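Local coordinates for putative malic enzyme ((S)-malate:NAD+ oxidoreductase (decarboxylating)) (PDB 2A9F), which probably catalyses the NAD+-dependent oxidative decarboxylation of (S)-malate with the help of a divalent metal ion, at residues 75-80 and 86-91; 176-181 and 282-287; 191-196 and 202-207. One frame throughout, in Å; residues are numbered along the deposited sequence.

Overall arrangement
From the N terminus, contact 1 comes first and closes a short loop: segment 75-80, following strand 67-72, folds back on helix 85-102 in the N-terminal part of the enzyme, beside the metal site. Contacts 2 and 3 belong to the NAD-binding part. Contact 2 opens at the end of helix 162-180 and closes about a hundred residues later on strand 284-287; contact 3, strand 190-194 against helix 198-210, closes an equally short loop within that span, so the two nest and nothing crosses. Both tie helices to one mixed sheet, their centres about 15 Å apart. Contact 1 stands apart, its centre about 32 Å from that of contact 2 and about 28 Å from that of contact 3.

Contact 1: 75-80 and 86-91; sequences TAVLGL and EAAMPV
No ring or planar side-chain group takes part where Val77 and Leu78 meet Ala88 and Val91; aliphatic methyls, Ala88 CB among them, make the contact. The setting is a beta-alpha-beta connection in the N-terminal domain: the loop after strand 67-72 makes a type II' turn from Val77 to Leu80 and leans on helix 85-102, which leads to the neighbouring parallel strand 106-111. Val77 splits its two methyls between successive turns of the helix. CG2 meets Ala88 CB at 3.4 Å, while CG1, placed opposite the backbone N (chi1 -173°), lies 3.7 Å from Val91 CG2, the two valines sliding past each other. Leu78 comes to Val91 tip to tip, its CD1 3.4 Å from Val91 CG1 and its CD2 3.6 Å from Val91 CG2, so Val91 is touched by both turn residues. Beyond them, Ser48 of the second subunit packs on Val91. The magnesium ion lies about 5 Å from the Leu78 side chain, and Lys95, the predicted proton acceptor, about 5 Å from that of Val91. The turn is closed by Leu80 N bonding to Val77 O at 3.0 Å, and Leu78 N is hydrogen-bonded to OD2 of the magnesium ligand Asp138.

Contact 2: 176-181 and 282-287; sequences FNSLKL and RPVIFA
Ser178 points from its helix into the angle between Val284 and Phe286, two residues on the same face of strand 284-287. Its OG stands 3.9 Å from Val284 CG1 and 4.0 Å from Phe286 CZ, meeting the phenyl ring at its edge, near the ring plane and roughly ahead of the para carbon. The ring is therefore presented end-on to the helix, and neither of its faces receives the hydroxyl. A chi1 of -71° sets Phe286 CG opposite the carbonyl carbon and brings the ring forward beside Val284, with Val284 CG1 3.3 Å from Phe286 CE2. Valine and phenylalanine thus lie next to each other on one face of the strand, and Ser178 OG sits against both side chains. The arrangement belongs to the Rossmann-type NAD-binding domain: the last turn of helix 162-180 packs over the parallel part of the mixed sheet, where strand 284-287 runs between strands 262-264 and 307-310. Both neighbours contribute to the same layer, Ile307 touching Ser178, Leu181 and Val284, and Phe262 touching Val284. No hydrogen bond spans the two segments. The same OG, close to the backbone N at chi1 -87°, also bonds to the carbonyl oxygen of Ala174, one turn earlier in its own helix. At another side of this helix Phe176 packs on helix 342-354, and Asn177 ND2 donates to the carbonyl oxygen of Thr363.

Contact 3: 191-196 and 202-207; sequences IVVNGG and SITRKL
This is an apolar strand-to-helix contact inside the first beta-alpha-beta unit of the mixed sheet in the NAD-binding domain: strand 190-194 lies under helix 198-210, which carries the chain to the adjacent parallel strand 214-219. The segment axes run nearly antiparallel, at 159°, with a closest approach of 9.7 Å. Ile191 and Val193, both directed at the helix, supply the strand side. Ile191 meets Leu207 tip to tip, its CG2 3.5 Å from Leu207 CD1 and its CD1 3.8 Å from Leu207 CD2, so both ends of the leucine fork are used. Val193 crosses Thr204 obliquely, with Val193 CG1 3.9 Å from Thr204 OG1, and its CG2 looks more loosely toward Leu207 CD1 at 4.2 Å and Ile203 CG2 at 4.5 Å. Leu172 and Ile175 of helix 162-180 continue the layer past Leu207, while Val215 and Val217 of strand 214-219 touch Thr204. Gly195, just past the strand, begins a GxGxxG sequence consistent with a Rossmann dinucleotide-binding turn. Although Thr204 turns its hydroxyl to the strand (chi1 -56°), OG1 is hydrogen-bonded to Gly200 O one turn back. With that oxygen satisfied inside the helix and no hydrogen bond crossing the interface, strand and helix are joined across these segments by van der Waals contact, largely between aliphatic groups, with the Thr204 hydroxyl lying against Val193.

Contact 1: 75-80 and 86-91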
ATOM      1  N   THR A  75      14.451  -4.655   9.469  1.00 44.52           N
ATOM      2  CA  THR A  75      15.371  -5.228  10.455  1.00 45.58           C
ATOM      3  C   THR A  75      16.359  -6.234   9.876  1.00 45.51           C
ATOM      4  O   THR A  75      17.387  -6.509  10.496  1.00 46.57           O
ATOM      5  CB  THR A  75      14.609  -5.923  11.590  1.00 46.33           C
ATOM      6  OG1 THR A  75      13.875  -7.043  11.064  1.00 47.28           O
ATOM      7  CG2 THR A  75      13.643  -4.936  12.250  1.00 45.25           C
ATOM      8  N   ALA A  76      16.049  -6.775   8.697  1.00 44.10           N
ATOM      9  CA  ALA A  76      16.899  -7.770   8.042  1.00 44.47           C
ATOM     10  C   ALA A  76      17.027  -7.571   6.529  1.00 45.10           C
ATOM     11  O   ALA A  76      16.975  -8.527   5.744  1.00 43.84           O
ATOM     12  CB  ALA A  76      16.372  -9.170   8.335  1.00 42.60           C
ATOM     13  N   VAL A  77      17.211  -6.325   6.122  1.00 44.89           N
ATOM     14  CA  VAL A  77      17.359  -6.014   4.712  1.00 45.35           C
ATOM     15  C   VAL A  77      18.633  -6.611   4.099  1.00 46.04           C
ATOM     16  O   VAL A  77      19.744  -6.288   4.515  1.00 43.78           O
ATOM     17  CB  VAL A  77      17.378  -4.495   4.494  1.00 44.56           C
ATOM     18  CG1 VAL A  77      17.366  -4.191   2.998  1.00 47.25           C
ATOM     19  CG2 VAL A  77      16.198  -3.856   5.211  1.00 41.97           C
ATOM     20  N   LEU A  78      18.449  -7.479   3.108  1.00 47.71           N
ATOM     21  CA  LEU A  78      19.545  -8.133   2.387  1.00 49.13           C
ATOM     22  C   LEU A  78      20.702  -8.681   3.247  1.00 49.49           C
ATOM     23  O   LEU A  78      20.501  -9.515   4.129  1.00 50.74           O
ATOM     24  CB  LEU A  78      20.093  -7.167   1.316  1.00 47.54           C
ATOM     25  CG  LEU A  78      19.479  -7.118  -0.089  1.00 45.93           C
ATOM     26  CD1 LEU A  78      18.002  -7.395  -0.029  1.00 46.76           C
ATOM     27  CD2 LEU A  78      19.741  -5.741  -0.714  1.00 45.50           C
ATOM     28  N   GLY A  79      21.914  -8.218   2.953  1.00 50.17           N
ATOM     29  CA  GLY A  79      23.093  -8.651   3.677  1.00 51.52           C
ATOM     30  C   GLY A  79      23.603  -7.528   4.552  1.00 52.75           C
ATOM     31  O   GLY A  79      24.733  -7.553   5.032  1.00 52.08           O
ATOM     32  N   LEU A  80      22.758  -6.523   4.738  1.00 53.72           N
ATOM     33  CA  LEU A  80      23.080  -5.385   5.579  1.00 55.26           C
ATOM     34  C   LEU A  80      22.514  -5.753   6.950  1.00 57.69           C
ATOM     35  O   LEU A  80      22.700  -6.885   7.402  1.00 60.06           O
ATOM     36  CB  LEU A  80      22.409  -4.132   5.018  1.00 54.16           C
ATOM     37  CG  LEU A  80      22.768  -3.838   3.552  1.00 53.21           C
ATOM     38  CD1 LEU A  80      21.924  -2.691   3.031  1.00 51.96           C
ATOM     39  CD2 LEU A  80      24.257  -3.501   3.436  1.00 53.62           C
ATOM     40  N   GLU A  86      12.696   3.093   6.015  1.00 50.93           N
ATOM     41  CA  GLU A  86      13.022   3.916   4.840  1.00 49.67           C
ATOM     42  C   GLU A  86      14.161   3.331   4.003  1.00 48.63           C
ATOM     43  O   GLU A  86      14.038   3.207   2.782  1.00 47.95           O
ATOM     44  CB  GLU A  86      13.390   5.353   5.237  1.00 49.32           C
ATOM     45  CG  GLU A  86      12.241   6.164   5.794  1.00 51.95           C
ATOM     46  CD  GLU A  86      12.255   6.248   7.310  1.00 54.70           C
ATOM     47  OE1 GLU A  86      12.622   5.245   7.963  1.00 54.54           O
ATOM     48  OE2 GLU A  86      11.886   7.317   7.848  1.00 56.61           O
ATOM     49  N   ALA A  87      15.263   2.972   4.664  1.00 48.26           N
ATOM     50  CA  ALA A  87      16.426   2.397   3.982  1.00 45.36           C
ATOM     51  C   ALA A  87      16.087   1.073   3.294  1.00 43.09           C
ATOM     52  O   ALA A  87      16.759   0.667   2.347  1.00 40.96           O
ATOM     53  CB  ALA A  87      17.568   2.187   4.973  1.00 45.22           C
ATOM     54  N   ALA A  88      15.037   0.413   3.768  1.00 41.21           N
ATOM     55  CA  ALA A  88      14.623  -0.855   3.193  1.00 41.49           C
ATOM     56  C   ALA A  88      13.821  -0.675   1.888  1.00 42.05           C
ATOM     57  O   ALA A  88      13.922  -1.494   0.968  1.00 41.48           O
ATOM     58  CB  ALA A  88      13.784  -1.630   4.208  1.00 40.65           C
ATOM     59  N   MET A  89      13.048   0.406   1.814  1.00 40.55           N
ATOM     60  CA  MET A  89      12.187   0.682   0.673  1.00 40.37           C
ATOM     61  C   MET A  89      12.776   0.349  -0.711  1.00 39.63           C
ATOM     62  O   MET A  89      12.118  -0.316  -1.515  1.00 39.13           O
ATOM     63  CB  MET A  89      11.699   2.133   0.736  1.00 39.71           C
ATOM     64  CG  MET A  89      10.331   2.372   0.078  1.00 39.38           C
ATOM     65  SD  MET A  89       8.861   1.756   0.939  1.00 32.58           S
ATOM     66  CE  MET A  89       9.162   0.110   1.062  1.00 31.82           C
ATOM     67  N   PRO A  90      14.026   0.779  -0.996  1.00 38.44           N
ATOM     68  CA  PRO A  90      14.633   0.480  -2.302  1.00 37.33           C
ATOM     69  C   PRO A  90      14.553  -1.011  -2.623  1.00 37.81           C
ATOM     70  O   PRO A  90      14.300  -1.393  -3.763  1.00 39.99           O
ATOM     71  CB  PRO A  90      16.079   0.947  -2.132  1.00 33.22           C
ATOM     72  CG  PRO A  90      15.940   2.068  -1.201  1.00 32.42           C
ATOM     73  CD  PRO A  90      14.961   1.558  -0.170  1.00 35.91           C
ATOM     74  N   VAL A  91      14.763  -1.846  -1.610  1.00 37.73           N
ATOM     75  CA  VAL A  91      14.720  -3.290  -1.795  1.00 38.44           C
ATOM     76  C   VAL A  91      13.289  -3.830  -1.940  1.00 40.34           C
ATOM     77  O   VAL A  91      13.030  -4.711  -2.759  1.00 42.84           O
ATOM     78  CB  VAL A  91      15.418  -4.013  -0.625  1.00 37.39           C
ATOM     79  CG1 VAL A  91      15.276  -5.521  -0.771  1.00 34.99           C
ATOM     80  CG2 VAL A  91      16.879  -3.624  -0.587  1.00 33.52           C
TER

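Contact 2: 176-181 and 282-287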
ATOM      1  N   PHE A 176      15.208 -32.345  -7.272  1.00 46.43           N
ATOM      2  CA  PHE A 176      14.399 -33.127  -8.203  1.00 47.76           C
ATOM      3  C   PHE A 176      15.246 -33.329  -9.464  1.00 48.34           C
ATOM      4  O   PHE A 176      15.313 -34.428 -10.037  1.00 46.67           O
ATOM      5  CB  PHE A 176      13.123 -32.379  -8.573  1.00 49.15           C
ATOM      6  CG  PHE A 176      12.080 -32.385  -7.505  1.00 50.51           C
ATOM      7  CD1 PHE A 176      11.247 -31.283  -7.331  1.00 51.58           C
ATOM      8  CD2 PHE A 176      11.904 -33.496  -6.686  1.00 52.26           C
ATOM      9  CE1 PHE A 176      10.251 -31.280  -6.356  1.00 52.55           C
ATOM     10  CE2 PHE A 176      10.910 -33.508  -5.703  1.00 53.74           C
ATOM     11  CZ  PHE A 176      10.083 -32.398  -5.537  1.00 53.92           C
ATOM     12  N   ASN A 177      15.905 -32.256  -9.881  1.00 49.26           N
ATOM     13  CA  ASN A 177      16.753 -32.322 -11.051  1.00 51.36           C
ATOM     14  C   ASN A 177      18.054 -33.029 -10.732  1.00 51.60           C
ATOM     15  O   ASN A 177      18.687 -33.609 -11.609  1.00 50.09           O
ATOM     16  CB  ASN A 177      17.017 -30.919 -11.595  1.00 52.51           C
ATOM     17  CG  ASN A 177      15.924 -30.455 -12.524  1.00 51.34           C
ATOM     18  OD1 ASN A 177      15.009 -31.218 -12.847  1.00 53.27           O
ATOM     19  ND2 ASN A 177      16.006 -29.208 -12.966  1.00 51.74           N
ATOM     20  N   SER A 178      18.460 -32.978  -9.472  1.00 53.06           N
ATOM     21  CA  SER A 178      19.676 -33.659  -9.077  1.00 55.37           C
ATOM     22  C   SER A 178      19.440 -35.162  -9.040  1.00 56.93           C
ATOM     23  O   SER A 178      20.320 -35.932  -9.396  1.00 57.50           O
ATOM     24  CB  SER A 178      20.154 -33.151  -7.725  1.00 54.29           C
ATOM     25  OG  SER A 178      20.972 -32.015  -7.928  1.00 55.02           O
ATOM     26  N   LEU A 179      18.247 -35.569  -8.619  1.00 59.65           N
ATOM     27  CA  LEU A 179      17.882 -36.977  -8.559  1.00 63.01           C
ATOM     28  C   LEU A 179      18.103 -37.576  -9.942  1.00 65.90           C
ATOM     29  O   LEU A 179      18.844 -38.550 -10.110  1.00 64.80           O
ATOM     30  CB  LEU A 179      16.409 -37.119  -8.176  1.00 63.78           C
ATOM     31  CG  LEU A 179      15.946 -36.459  -6.872  1.00 64.12           C
ATOM     32  CD1 LEU A 179      14.466 -36.722  -6.654  1.00 63.46           C
ATOM     33  CD2 LEU A 179      16.752 -37.018  -5.705  1.00 65.79           C
ATOM     34  N   LYS A 180      17.457 -36.959 -10.932  1.00 68.72           N
ATOM     35  CA  LYS A 180      17.533 -37.377 -12.329  1.00 70.09           C
ATOM     36  C   LYS A 180      18.914 -37.779 -12.848  1.00 71.16           C
ATOM     37  O   LYS A 180      19.091 -38.909 -13.319  1.00 71.05           O
ATOM     38  CB  LYS A 180      16.981 -36.271 -13.230  1.00 70.86           C
ATOM     39  CG  LYS A 180      15.496 -36.041 -13.105  1.00 73.60           C
ATOM     40  CD  LYS A 180      14.704 -37.269 -13.518  1.00 75.66           C
ATOM     41  CE  LYS A 180      13.222 -36.942 -13.661  1.00 77.19           C
ATOM     42  NZ  LYS A 180      12.949 -35.934 -14.745  1.00 78.56           N
ATOM     43  N   LEU A 181      19.883 -36.865 -12.775  1.00 70.59           N
ATOM     44  CA  LEU A 181      21.220 -37.155 -13.286  1.00 71.63           C
ATOM     45  C   LEU A 181      22.097 -37.989 -12.372  1.00 73.30           C
ATOM     46  O   LEU A 181      23.324 -37.940 -12.458  1.00 74.16           O
ATOM     47  CB  LEU A 181      21.949 -35.860 -13.674  1.00 71.87           C
ATOM     48  CG  LEU A 181      22.366 -34.817 -12.640  1.00 72.71           C
ATOM     49  CD1 LEU A 181      22.974 -33.594 -13.344  1.00 69.91           C
ATOM     50  CD2 LEU A 181      21.161 -34.411 -11.830  1.00 70.87           C
ATOM     51  N   ARG A 282      27.776 -40.210  -5.803  1.00 60.02           N
ATOM     52  CA  ARG A 282      27.666 -38.907  -6.484  1.00 61.57           C
ATOM     53  C   ARG A 282      27.073 -37.931  -5.459  1.00 60.08           C
ATOM     54  O   ARG A 282      25.866 -37.662  -5.442  1.00 58.57           O
ATOM     55  CB  ARG A 282      26.736 -39.012  -7.700  1.00 64.15           C
ATOM     56  CG  ARG A 282      26.941 -40.263  -8.547  1.00 66.79           C
ATOM     57  CD  ARG A 282      28.018 -40.114  -9.614  1.00 68.40           C
ATOM     58  NE  ARG A 282      27.432 -40.044 -10.952  1.00 69.21           N
ATOM     59  CZ  ARG A 282      28.128 -40.128 -12.079  1.00 69.68           C
ATOM     60  NH1 ARG A 282      29.445 -40.290 -12.033  1.00 70.21           N
ATOM     61  NH2 ARG A 282      27.511 -40.045 -13.253  1.00 66.02           N
ATOM     62  N   PRO A 283      27.925 -37.395  -4.581  1.00 60.14           N
ATOM     63  CA  PRO A 283      27.501 -36.461  -3.540  1.00 61.14           C
ATOM     64  C   PRO A 283      27.077 -35.066  -3.996  1.00 61.71           C
ATOM     65  O   PRO A 283      27.875 -34.306  -4.543  1.00 62.15           O
ATOM     66  CB  PRO A 283      28.713 -36.426  -2.616  1.00 61.34           C
ATOM     67  CG  PRO A 283      29.846 -36.544  -3.576  1.00 60.54           C
ATOM     68  CD  PRO A 283      29.380 -37.632  -4.510  1.00 59.65           C
ATOM     69  N   VAL A 284      25.810 -34.742  -3.771  1.00 61.80           N
ATOM     70  CA  VAL A 284      25.287 -33.427  -4.109  1.00 62.34           C
ATOM     71  C   VAL A 284      25.517 -32.600  -2.845  1.00 61.19           C
ATOM     72  O   VAL A 284      25.667 -33.163  -1.763  1.00 61.35           O
ATOM     73  CB  VAL A 284      23.773 -33.483  -4.438  1.00 63.17           C
ATOM     74  CG1 VAL A 284      23.265 -32.104  -4.805  1.00 64.90           C
ATOM     75  CG2 VAL A 284      23.525 -34.449  -5.576  1.00 64.52           C
ATOM     76  N   ILE A 285      25.553 -31.278  -2.984  1.00 59.22           N
ATOM     77  CA  ILE A 285      25.790 -30.385  -1.854  1.00 57.00           C
ATOM     78  C   ILE A 285      25.137 -29.020  -2.057  1.00 56.62           C
ATOM     79  O   ILE A 285      25.350 -28.369  -3.076  1.00 55.48           O
ATOM     80  CB  ILE A 285      27.307 -30.178  -1.646  1.00 58.28           C
ATOM     81  CG1 ILE A 285      27.923 -31.442  -1.035  1.00 58.34           C
ATOM     82  CG2 ILE A 285      27.560 -28.938  -0.789  1.00 58.36           C
ATOM     83  CD1 ILE A 285      29.417 -31.354  -0.815  1.00 58.84           C
ATOM     84  N   PHE A 286      24.347 -28.583  -1.083  1.00 56.73           N
ATOM     85  CA  PHE A 286      23.692 -27.281  -1.180  1.00 57.15           C
ATOM     86  C   PHE A 286      24.051 -26.402  -0.001  1.00 57.19           C
ATOM     87  O   PHE A 286      23.373 -26.400   1.012  1.00 56.95           O
ATOM     88  CB  PHE A 286      22.176 -27.459  -1.283  1.00 56.88           C
ATOM     89  CG  PHE A 286      21.742 -28.028  -2.594  1.00 60.47           C
ATOM     90  CD1 PHE A 286      21.865 -27.283  -3.758  1.00 60.06           C
ATOM     91  CD2 PHE A 286      21.295 -29.339  -2.686  1.00 62.94           C
ATOM     92  CE1 PHE A 286      21.554 -27.840  -4.997  1.00 61.30           C
ATOM     93  CE2 PHE A 286      20.982 -29.904  -3.921  1.00 62.98           C
ATOM     94  CZ  PHE A 286      21.112 -29.157  -5.078  1.00 62.44           C
ATOM     95  N   ALA A 287      25.145 -25.666  -0.138  1.00 57.71           N
ATOM     96  CA  ALA A 287      25.594 -24.786   0.924  1.00 57.61           C
ATOM     97  C   ALA A 287      24.890 -23.455   0.745  1.00 57.76           C
ATOM     98  O   ALA A 287      25.394 -22.565   0.060  1.00 59.76           O
ATOM     99  CB  ALA A 287      27.088 -24.611   0.847  1.00 57.85           C
TER

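Contact 3: 191-196 and 202-207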
ATOM      1  N   ILE A 191      19.383 -38.224   2.872  1.00 54.09           N
ATOM      2  CA  ILE A 191      19.483 -36.771   2.932  1.00 50.52           C
ATOM      3  C   ILE A 191      19.813 -36.224   4.326  1.00 51.35           C
ATOM      4  O   ILE A 191      19.059 -36.441   5.283  1.00 50.01           O
ATOM      5  CB  ILE A 191      18.141 -36.155   2.455  1.00 48.86           C
ATOM      6  CG1 ILE A 191      17.783 -36.699   1.071  1.00 48.52           C
ATOM      7  CG2 ILE A 191      18.226 -34.652   2.447  1.00 48.92           C
ATOM      8  CD1 ILE A 191      16.443 -36.233   0.542  1.00 43.61           C
ATOM      9  N   VAL A 192      20.933 -35.506   4.423  1.00 49.99           N
ATOM     10  CA  VAL A 192      21.373 -34.898   5.684  1.00 49.45           C
ATOM     11  C   VAL A 192      21.123 -33.384   5.693  1.00 49.34           C
ATOM     12  O   VAL A 192      21.681 -32.670   4.870  1.00 50.34           O
ATOM     13  CB  VAL A 192      22.888 -35.106   5.915  1.00 50.67           C
ATOM     14  CG1 VAL A 192      23.345 -34.253   7.096  1.00 49.88           C
ATOM     15  CG2 VAL A 192      23.194 -36.570   6.178  1.00 49.21           C
ATOM     16  N   VAL A 193      20.307 -32.899   6.625  1.00 48.34           N
ATOM     17  CA  VAL A 193      20.019 -31.464   6.726  1.00 48.30           C
ATOM     18  C   VAL A 193      20.682 -30.811   7.950  1.00 48.71           C
ATOM     19  O   VAL A 193      20.405 -31.170   9.089  1.00 48.68           O
ATOM     20  CB  VAL A 193      18.491 -31.193   6.810  1.00 48.41           C
ATOM     21  CG1 VAL A 193      18.234 -29.716   7.097  1.00 47.40           C
ATOM     22  CG2 VAL A 193      17.819 -31.592   5.507  1.00 48.83           C
ATOM     23  N   ASN A 194      21.556 -29.841   7.716  1.00 49.64           N
ATOM     24  CA  ASN A 194      22.221 -29.164   8.823  1.00 48.59           C
ATOM     25  C   ASN A 194      21.451 -27.910   9.213  1.00 47.38           C
ATOM     26  O   ASN A 194      21.484 -26.910   8.512  1.00 45.34           O
ATOM     27  CB  ASN A 194      23.651 -28.791   8.441  1.00 50.35           C
ATOM     28  CG  ASN A 194      24.539 -28.578   9.648  1.00 52.64           C
ATOM     29  OD1 ASN A 194      25.268 -27.592   9.728  1.00 54.43           O
ATOM     30  ND2 ASN A 194      24.492 -29.513  10.596  1.00 56.51           N
ATOM     31  N   GLY A 195      20.744 -27.982  10.333  1.00 49.17           N
ATOM     32  CA  GLY A 195      19.983 -26.839  10.802  1.00 51.11           C
ATOM     33  C   GLY A 195      18.810 -27.255  11.668  1.00 51.75           C
ATOM     34  O   GLY A 195      17.807 -27.764  11.167  1.00 50.44           O
ATOM     35  N   GLY A 196      18.931 -27.039  12.973  1.00 53.66           N
ATOM     36  CA  GLY A 196      17.861 -27.414  13.886  1.00 52.21           C
ATOM     37  C   GLY A 196      16.792 -26.349  13.936  1.00 52.58           C
ATOM     38  O   GLY A 196      15.663 -26.614  14.338  1.00 53.59           O
ATOM     39  N   SER A 202      11.624 -26.771   8.394  1.00 56.54           N
ATOM     40  CA  SER A 202      10.651 -26.641   7.319  1.00 56.63           C
ATOM     41  C   SER A 202      11.126 -27.457   6.129  1.00 55.97           C
ATOM     42  O   SER A 202      10.420 -28.365   5.687  1.00 55.41           O
ATOM     43  CB  SER A 202      10.438 -25.168   6.927  1.00 57.05           C
ATOM     44  OG  SER A 202      11.633 -24.547   6.502  1.00 58.59           O
ATOM     45  N   ILE A 203      12.324 -27.153   5.627  1.00 54.33           N
ATOM     46  CA  ILE A 203      12.868 -27.896   4.492  1.00 54.87           C
ATOM     47  C   ILE A 203      12.640 -29.392   4.711  1.00 53.18           C
ATOM     48  O   ILE A 203      12.212 -30.114   3.804  1.00 52.33           O
ATOM     49  CB  ILE A 203      14.401 -27.658   4.305  1.00 57.00           C
ATOM     50  CG1 ILE A 203      14.658 -26.334   3.582  1.00 59.48           C
ATOM     51  CG2 ILE A 203      15.013 -28.790   3.467  1.00 57.38           C
ATOM     52  CD1 ILE A 203      14.249 -25.082   4.357  1.00 61.46           C
ATOM     53  N   THR A 204      12.921 -29.841   5.929  1.00 51.27           N
ATOM     54  CA  THR A 204      12.767 -31.241   6.281  1.00 51.55           C
ATOM     55  C   THR A 204      11.315 -31.691   6.113  1.00 50.45           C
ATOM     56  O   THR A 204      11.063 -32.737   5.505  1.00 48.15           O
ATOM     57  CB  THR A 204      13.268 -31.514   7.734  1.00 51.93           C
ATOM     58  OG1 THR A 204      14.629 -31.077   7.851  1.00 52.74           O
ATOM     59  CG2 THR A 204      13.203 -33.010   8.065  1.00 47.53           C
ATOM     60  N   ARG A 205      10.364 -30.917   6.632  1.00 49.88           N
ATOM     61  CA  ARG A 205       8.960 -31.298   6.472  1.00 50.82           C
ATOM     62  C   ARG A 205       8.650 -31.381   4.987  1.00 50.76           C
ATOM     63  O   ARG A 205       8.017 -32.332   4.519  1.00 49.95           O
ATOM     64  CB  ARG A 205       8.016 -30.283   7.114  1.00 52.10           C
ATOM     65  CG  ARG A 205       7.834 -30.432   8.608  1.00 52.07           C
ATOM     66  CD  ARG A 205       9.155 -30.281   9.312  1.00 56.26           C
ATOM     67  NE  ARG A 205       9.000 -30.136  10.756  1.00 60.46           N
ATOM     68  CZ  ARG A 205       8.566 -29.030  11.353  1.00 60.64           C
ATOM     69  NH1 ARG A 205       8.242 -27.961  10.628  1.00 59.75           N
ATOM     70  NH2 ARG A 205       8.466 -28.996  12.675  1.00 59.10           N
ATOM     71  N   LYS A 206       9.107 -30.379   4.245  1.00 50.52           N
ATOM     72  CA  LYS A 206       8.885 -30.351   2.810  1.00 51.05           C
ATOM     73  C   LYS A 206       9.451 -31.601   2.159  1.00 49.00           C
ATOM     74  O   LYS A 206       8.753 -32.265   1.392  1.00 48.45           O
ATOM     75  CB  LYS A 206       9.507 -29.098   2.197  1.00 52.81           C
ATOM     76  CG  LYS A 206       8.719 -27.840   2.500  1.00 55.10           C
ATOM     77  CD  LYS A 206       9.427 -26.601   1.989  1.00 57.88           C
ATOM     78  CE  LYS A 206       8.687 -25.362   2.442  1.00 60.26           C
ATOM     79  NZ  LYS A 206       8.496 -25.361   3.925  1.00 61.47           N
ATOM     80  N   LEU A 207      10.704 -31.928   2.461  1.00 46.83           N
ATOM     81  CA  LEU A 207      11.319 -33.132   1.898  1.00 46.34           C
ATOM     82  C   LEU A 207      10.490 -34.404   2.137  1.00 46.39           C
ATOM     83  O   LEU A 207      10.255 -35.189   1.226  1.00 45.13           O
ATOM     84  CB  LEU A 207      12.701 -33.342   2.485  1.00 44.33           C
ATOM     85  CG  LEU A 207      13.855 -32.706   1.739  1.00 44.57           C
ATOM     86  CD1 LEU A 207      15.128 -32.936   2.534  1.00 43.65           C
ATOM     87  CD2 LEU A 207      13.967 -33.316   0.349  1.00 43.74           C
TER